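Local structure of transcriptional regulator, LacI family (Corynebacterium glutamicum, 3H5T) at residues 69-75 / 129-135; 154-158 / 166-171; 242-246 / 261-266. The protein binds a conserved palindromic motif in promoter regions, activates ino1 in an inositol-dependent way, and regulates other genes, probably for inositol-derived cell wall components and mycothiol. All blocks are in the same frame, centred on the assembly; numbering follows the deposited sequence.

Interaction 1 (69-75 / 129-135)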
# COMPACT_ATOMS: atom_id res chain seq x y z
N GLY A 69 18.70 16.11 4.85
CA GLY A 69 17.83 16.16 6.03
C GLY A 69 17.07 14.86 6.22
O GLY A 69 17.62 13.78 6.02
N ALA A 70 15.80 14.94 6.61
CA ALA A 70 15.00 13.73 6.80
C ALA A 70 13.53 13.94 6.45
O ALA A 70 13.01 15.04 6.60
CB ALA A 70 15.11 13.23 8.24
N ILE A 71 12.88 12.88 5.96
CA ILE A 71 11.46 12.94 5.63
C ILE A 71 10.72 11.89 6.46
O ILE A 71 11.30 10.86 6.82
CB ILE A 71 11.19 12.67 4.12
CG1 ILE A 71 11.55 11.23 3.76
CG2 ILE A 71 11.99 13.65 3.26
CD1 ILE A 71 11.22 10.85 2.32
N GLY A 72 9.46 12.15 6.77
CA GLY A 72 8.69 11.21 7.56
C GLY A 72 7.51 10.58 6.84
O GLY A 72 7.16 10.96 5.71
N VAL A 73 6.91 9.59 7.49
CA VAL A 73 5.75 8.89 6.96
C VAL A 73 4.80 8.67 8.14
O VAL A 73 5.13 7.94 9.07
CB VAL A 73 6.13 7.53 6.34
CG1 VAL A 73 4.88 6.83 5.80
CG2 VAL A 73 7.13 7.74 5.23
N LEU A 74 3.65 9.32 8.09
CA LEU A 74 2.68 9.20 9.16
C LEU A 74 1.83 7.97 8.90
O LEU A 74 1.16 7.87 7.88
CB LEU A 74 1.79 10.43 9.23
CG LEU A 74 0.86 10.45 10.45
CD1 LEU A 74 1.05 11.75 11.22
CD2 LEU A 74 -0.57 10.30 9.99
N LEU A 75 1.88 7.04 9.84
CA LEU A 75 1.14 5.80 9.74
C LEU A 75 0.10 5.78 10.86
O LEU A 75 0.44 5.83 12.04
CB LEU A 75 2.11 4.61 9.89
CG LEU A 75 1.73 3.24 9.32
CD1 LEU A 75 1.54 3.37 7.83
CD2 LEU A 75 2.82 2.23 9.59
N VAL A 129 11.21 16.18 11.01
CA VAL A 129 11.27 16.00 9.57
C VAL A 129 11.00 17.28 8.79
O VAL A 129 10.35 18.20 9.29
CB VAL A 129 10.26 14.91 9.12
CG1 VAL A 129 10.60 13.59 9.78
CG2 VAL A 129 8.83 15.32 9.48
N ASP A 130 11.52 17.33 7.56
CA ASP A 130 11.35 18.48 6.68
C ASP A 130 10.09 18.32 5.84
O ASP A 130 9.64 19.25 5.18
CB ASP A 130 12.55 18.63 5.73
CG ASP A 130 13.87 18.85 6.46
OD1 ASP A 130 13.95 19.77 7.31
OD2 ASP A 130 14.84 18.11 6.17
N GLY A 131 9.53 17.11 5.85
CA GLY A 131 8.33 16.84 5.08
C GLY A 131 7.69 15.54 5.52
O GLY A 131 8.31 14.72 6.19
N VAL A 132 6.44 15.33 5.13
CA VAL A 132 5.75 14.11 5.53
C VAL A 132 4.88 13.48 4.45
O VAL A 132 4.13 14.16 3.76
CB VAL A 132 4.88 14.36 6.78
CG1 VAL A 132 3.85 15.42 6.48
CG2 VAL A 132 4.20 13.05 7.21
N VAL A 133 5.00 12.17 4.31
CA VAL A 133 4.19 11.42 3.36
C VAL A 133 3.05 10.86 4.20
O VAL A 133 3.29 10.04 5.09
CB VAL A 133 4.97 10.25 2.74
CG1 VAL A 133 4.03 9.34 1.96
CG2 VAL A 133 6.08 10.78 1.83
N ILE A 134 1.83 11.33 3.97
CA ILE A 134 0.72 10.84 4.75
C ILE A 134 0.24 9.58 4.08
O ILE A 134 -0.16 9.58 2.91
CB ILE A 134 -0.42 11.88 4.84
CG1 ILE A 134 0.07 13.08 5.66
CG2 ILE A 134 -1.63 11.26 5.52
CD1 ILE A 134 -0.88 14.25 5.73
N TYR A 135 0.29 8.48 4.83
CA TYR A 135 -0.10 7.20 4.28
C TYR A 135 -1.40 6.60 4.78
O TYR A 135 -1.50 6.17 5.93
CB TYR A 135 1.02 6.18 4.50
CG TYR A 135 0.70 4.81 3.98
CD1 TYR A 135 0.31 4.62 2.65
CD2 TYR A 135 0.79 3.69 4.81
CE1 TYR A 135 0.01 3.33 2.16
CE2 TYR A 135 0.50 2.41 4.33
CZ TYR A 135 0.12 2.23 3.01
OH TYR A 135 -0.16 0.97 2.55

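Interaction 2 (154-158 / 166-171)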
# COMPACT_ATOMS: atom_id res chain seq x y z
N ALA A 154 3.41 18.38 2.75
CA ALA A 154 2.91 17.03 2.80
C ALA A 154 2.23 16.53 1.54
O ALA A 154 1.59 17.29 0.80
CB ALA A 154 1.97 16.89 3.97
N VAL A 155 2.40 15.24 1.29
CA VAL A 155 1.79 14.57 0.16
C VAL A 155 0.96 13.44 0.75
O VAL A 155 1.35 12.81 1.74
CB VAL A 155 2.86 13.97 -0.78
CG1 VAL A 155 3.73 12.98 -0.02
CG2 VAL A 155 2.18 13.26 -1.94
N ILE A 156 -0.20 13.18 0.16
CA ILE A 156 -1.08 12.13 0.66
C ILE A 156 -1.14 10.94 -0.30
O ILE A 156 -1.23 11.13 -1.52
CB ILE A 156 -2.51 12.68 0.86
CG1 ILE A 156 -2.53 13.67 2.03
CG2 ILE A 156 -3.49 11.53 1.10
CD1 ILE A 156 -3.76 14.54 2.05
N ALA A 157 -1.09 9.73 0.25
CA ALA A 157 -1.18 8.51 -0.56
C ALA A 157 -2.40 7.70 -0.14
O ALA A 157 -2.65 7.50 1.06
CB ALA A 157 0.08 7.67 -0.40
N ASP A 158 -3.16 7.24 -1.13
CA ASP A 158 -4.36 6.45 -0.89
C ASP A 158 -5.53 7.25 -0.32
O ASP A 158 -6.63 7.21 -0.86
CB ASP A 158 -4.02 5.27 0.03
CG ASP A 158 -3.60 4.03 -0.74
OD1 ASP A 158 -3.02 3.11 -0.12
OD2 ASP A 158 -3.87 3.97 -1.96
N MET A 166 -2.24 19.68 -0.34
CA MET A 166 -1.61 18.37 -0.14
C MET A 166 -1.77 17.42 -1.34
O MET A 166 -2.78 16.71 -1.43
CB MET A 166 -2.20 17.71 1.12
CG MET A 166 -1.72 18.27 2.47
SD MET A 166 -2.45 17.45 3.95
CE MET A 166 -2.50 18.77 5.03
N PRO A 167 -0.79 17.39 -2.26
CA PRO A 167 -0.82 16.52 -3.44
C PRO A 167 -1.31 15.12 -3.09
O PRO A 167 -0.96 14.59 -2.04
CB PRO A 167 0.62 16.56 -3.91
CG PRO A 167 0.95 17.99 -3.73
CD PRO A 167 0.39 18.28 -2.33
N PHE A 168 -2.10 14.54 -3.98
CA PHE A 168 -2.72 13.23 -3.76
C PHE A 168 -2.36 12.18 -4.82
O PHE A 168 -2.46 12.45 -6.02
CB PHE A 168 -4.24 13.46 -3.69
CG PHE A 168 -5.07 12.21 -3.49
CD1 PHE A 168 -5.09 11.55 -2.26
CD2 PHE A 168 -5.88 11.73 -4.51
CE1 PHE A 168 -5.90 10.43 -2.07
CE2 PHE A 168 -6.70 10.62 -4.32
CZ PHE A 168 -6.71 9.97 -3.10
N ILE A 169 -1.95 11.00 -4.37
CA ILE A 169 -1.59 9.90 -5.27
C ILE A 169 -2.39 8.65 -4.90
O ILE A 169 -2.28 8.14 -3.79
CB ILE A 169 -0.10 9.52 -5.14
CG1 ILE A 169 0.77 10.75 -5.37
CG2 ILE A 169 0.25 8.41 -6.14
CD1 ILE A 169 2.26 10.46 -5.27
N ALA A 170 -3.20 8.15 -5.83
CA ALA A 170 -3.99 6.96 -5.57
C ALA A 170 -4.74 6.46 -6.79
O ALA A 170 -4.92 7.19 -7.77
CB ALA A 170 -4.99 7.23 -4.45
N PRO A 171 -5.16 5.19 -6.77
CA PRO A 171 -5.89 4.64 -7.91
C PRO A 171 -7.36 4.98 -7.66
O PRO A 171 -7.71 5.39 -6.55
CB PRO A 171 -5.63 3.15 -7.79
CG PRO A 171 -5.63 2.96 -6.30
CD PRO A 171 -4.76 4.11 -5.85

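Interaction 3 (242-246 / 261-266)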
# COMPACT_ATOMS: atom_id res chain seq x y z
N VAL A 242 -26.54 -8.61 0.95
CA VAL A 242 -25.10 -8.85 0.97
C VAL A 242 -24.45 -8.45 2.29
O VAL A 242 -24.21 -7.27 2.55
CB VAL A 242 -24.39 -8.08 -0.18
CG1 VAL A 242 -22.91 -8.42 -0.20
CG2 VAL A 242 -25.04 -8.42 -1.51
N PRO A 243 -24.13 -9.44 3.14
CA PRO A 243 -23.50 -9.17 4.43
C PRO A 243 -22.11 -8.55 4.30
O PRO A 243 -21.35 -8.89 3.39
CB PRO A 243 -23.47 -10.55 5.08
CG PRO A 243 -23.27 -11.45 3.90
CD PRO A 243 -24.23 -10.88 2.88
N ILE A 244 -21.78 -7.64 5.21
CA ILE A 244 -20.50 -6.94 5.20
C ILE A 244 -19.85 -6.94 6.58
O ILE A 244 -20.35 -6.31 7.50
CB ILE A 244 -20.69 -5.48 4.73
CG1 ILE A 244 -21.21 -5.46 3.29
CG2 ILE A 244 -19.37 -4.71 4.85
CD1 ILE A 244 -21.60 -4.08 2.80
N MET A 245 -18.73 -7.64 6.72
CA MET A 245 -18.03 -7.67 8.00
C MET A 245 -16.68 -6.97 7.93
O MET A 245 -16.07 -6.87 6.86
CB MET A 245 -17.87 -9.11 8.49
CG MET A 245 -19.20 -9.77 8.86
SD MET A 245 -19.06 -10.96 10.19
CE MET A 245 -20.78 -11.34 10.43
N GLU A 246 -16.21 -6.49 9.08
CA GLU A 246 -14.95 -5.77 9.15
C GLU A 246 -14.10 -6.13 10.36
O GLU A 246 -14.60 -6.67 11.35
CB GLU A 246 -15.24 -4.26 9.15
CG GLU A 246 -14.57 -3.45 10.26
CD GLU A 246 -15.01 -1.99 10.27
OE1 GLU A 246 -16.22 -1.72 10.12
OE2 GLU A 246 -14.15 -1.10 10.45
N GLU A 261 -16.20 -15.74 11.32
CA GLU A 261 -17.52 -15.24 11.69
C GLU A 261 -18.49 -15.08 10.52
O GLU A 261 -19.65 -15.45 10.62
CB GLU A 261 -17.39 -13.89 12.41
CG GLU A 261 -18.53 -13.61 13.36
CD GLU A 261 -18.64 -12.16 13.75
OE1 GLU A 261 -17.63 -11.59 14.22
OE2 GLU A 261 -19.74 -11.60 13.58
N LEU A 262 -18.00 -14.53 9.41
CA LEU A 262 -18.83 -14.31 8.23
C LEU A 262 -19.31 -15.60 7.57
O LEU A 262 -20.48 -15.72 7.19
CB LEU A 262 -18.04 -13.49 7.20
CG LEU A 262 -18.74 -13.23 5.87
CD1 LEU A 262 -19.84 -12.21 6.07
CD2 LEU A 262 -17.74 -12.72 4.85
N LEU A 263 -18.40 -16.56 7.43
CA LEU A 263 -18.72 -17.83 6.80
C LEU A 263 -19.48 -18.75 7.74
O LEU A 263 -20.21 -19.64 7.31
CB LEU A 263 -17.44 -18.51 6.32
CG LEU A 263 -16.64 -17.69 5.30
CD1 LEU A 263 -15.36 -18.42 4.93
CD2 LEU A 263 -17.51 -17.42 4.07
N GLU A 264 -19.28 -18.54 9.03
CA GLU A 264 -19.94 -19.32 10.07
C GLU A 264 -21.36 -18.77 10.25
O GLU A 264 -22.29 -19.52 10.55
CB GLU A 264 -19.15 -19.19 11.38
CG GLU A 264 -18.93 -20.48 12.13
CD GLU A 264 -17.87 -20.35 13.20
OE1 GLU A 264 -17.94 -19.39 14.00
OE2 GLU A 264 -16.97 -21.21 13.25
N THR A 265 -21.51 -17.47 10.04
CA THR A 265 -22.79 -16.79 10.17
C THR A 265 -23.66 -16.93 8.92
O THR A 265 -24.89 -17.04 9.00
CB THR A 265 -22.58 -15.30 10.48
OG1 THR A 265 -21.89 -15.18 11.73
CG2 THR A 265 -23.91 -14.57 10.58
N HIS A 266 -23.03 -16.92 7.75
CA HIS A 266 -23.74 -17.06 6.49
C HIS A 266 -23.12 -18.23 5.72
O HIS A 266 -22.34 -18.03 4.78
CB HIS A 266 -23.64 -15.77 5.66
CG HIS A 266 -24.11 -14.54 6.39
ND1 HIS A 266 -23.32 -13.86 7.30
CD2 HIS A 266 -25.29 -13.87 6.34
CE1 HIS A 266 -23.99 -12.83 7.78
NE2 HIS A 266 -25.18 -12.81 7.21

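Interaction 1 (69-75 / 129-135)
G72, V73 and L74 pair with V132, V133 and I134 in the parallel part of the mixed sheet of one of the two lobes of a LacI-family, periplasmic-binding-protein-like fold. The short strands 70-75 and 132-135 run in the same direction, 17° apart. The pairing begins at A70, where D130 N donates to A70 O at 2.9 Å. G72 is then gripped at both backbone polar atoms. Its N donates to G131 O at 2.9 Å, and its O accepts from V133 N at 2.8 Å. Further along, L74 N donates to V133 O at 3.1 Å, and L74 O accepts Y135 N.

V73, V133 and Y135 stand on one face. V73 runs alongside V133, with V73 CG2 4.1 Å from V133 CB. V73 CG1, anti to the backbone N (chi1 180°), instead meets Y135 CB, also at 4.1 Å. Helix 321-336 covers part of this face, where L332 touches I71 and V133. The Y135 ring stacks with F91, and its OH is hydrogen-bonded to S88 OG.

L74, V132 and I134 occupy the other face, against helix 142-150. L74 CB touches V132 CG2 there. The other edge of strand 70-75 pairs with strand 103-108, so both of its edges are bonded. At the start of the contact D130 also turns its carboxylate back, and OD2 accepts a weak bond from A70 N. V129 CG1 lies 3.5 Å from G72 N.

Interaction 2 (154-158 / 166-171)
I156 reaches across to P167, M166 and F168. Its CB lies 3.8 Å from P167 O, the atom that also accepts the backbone N-H of I156. CG1 passes M166 CB at 4.2 Å. I156 CG2 takes the other branch, anti to the backbone N, and meets the edge of the F168 ring close to its plane, 3.7 Å from F168 CD1. The tip, I156 CD1, sits beside the M166 side chain, 3.7 Å from M166 CB and equally close to M166 SD. I144 and R148 of helix 142-150 also touch M166.

The backbones explain why these groups meet. Strands 154-157 and 168-171 are parallel neighbours in the mixed seven-stranded sheet of one lobe of the LacI-type effector-binding fold, only 9° apart in direction. The residues between the two segments form neither helix nor strand. I156 N donates to P167 O at 2.7 Å with an N-H...O angle of 178°. I156 O accepts I169 N at 2.9 Å, and I169 O accepts D158 N at 2.9 Å. Strand 132-135 flanks 154-157 on its other edge, and F168 has a backbone bond to P343.

With CG anti to the backbone N (chi1 179°), the F168 ring extends toward the end of strand 154-157, where CE1 and CZ approach D158 O near the ring plane. On the other face V155 CG2 touches P167 CB and I169 CD1. A170 CB packs on D158 CA. The D158 carboxylate has its main polar partner elsewhere, a salt bridge from OD1 to K324 NZ.

Interaction 3 (242-246 / 261-266)
M245 and P243 pack against L262, E261 and H266, where helix 252-265 lies on a five-stranded sheet in the other lobe of the LacI-type fold. This helix makes the beta-alpha-beta crossover from strand 244-247 to strand 271-274, with strand 192-197 between the two. It runs back roughly against the strand, at 148° between N-to-C directions. No hydrogen bond joins the segments.

Apolar contacts come first. L262 CD1 touches both strand-side residues, 3.8 Å from M245 CG and 4.1 Å from P243 CB. L195 of strand 192-197 touches both M245 and L262.

The second kind is CH-pi. P243 CB sits over one face of the H266 imidazole, 3.7 Å from the ring centroid and 20° off the normal. It is offset toward the rim, 3.5 Å from H266 NE2. The proline and the histidine run in opposite senses.

The third is van der Waals packing of the M245 thioether end against the E261 carboxylate. M245 leaves beside its backbone N and bends at chi2 (-148°), and its end lies roughly perpendicular to the E261 side chain. Both M245 SD and M245 CE rest against E261 OE2. CE also approaches the edge of the H266 ring, near its plane.

The last kind is hydrogen bonding within the helix end. The backbone N of T265 donates to E261 O. H266 ND1 makes a weak bond, which may help to orient the ring, to L262 O, which lies in the imidazole plane 3.4 Å away from ND1.

The three contacts come one after another along the chain, without overlap. Interactions 1 and 2 share one sheet, their centres 13 Å apart. Strands 132-135 and 154-157 are neighbours there, so the four strands run 70-75, 132-135, 154-157, 168-171 in order. I134 N to V155 O and A157 N to I134 O are probable hydrogen bonds across that junction. Helices 142-150 and 321-336 pack against both contacts. Interaction 3 belongs to the other sheet. Its centre is about 37 Å from that of interaction 1 and 32 Å from that of interaction 2. This fits the two-lobed effector-binding region of LacI-family regulators.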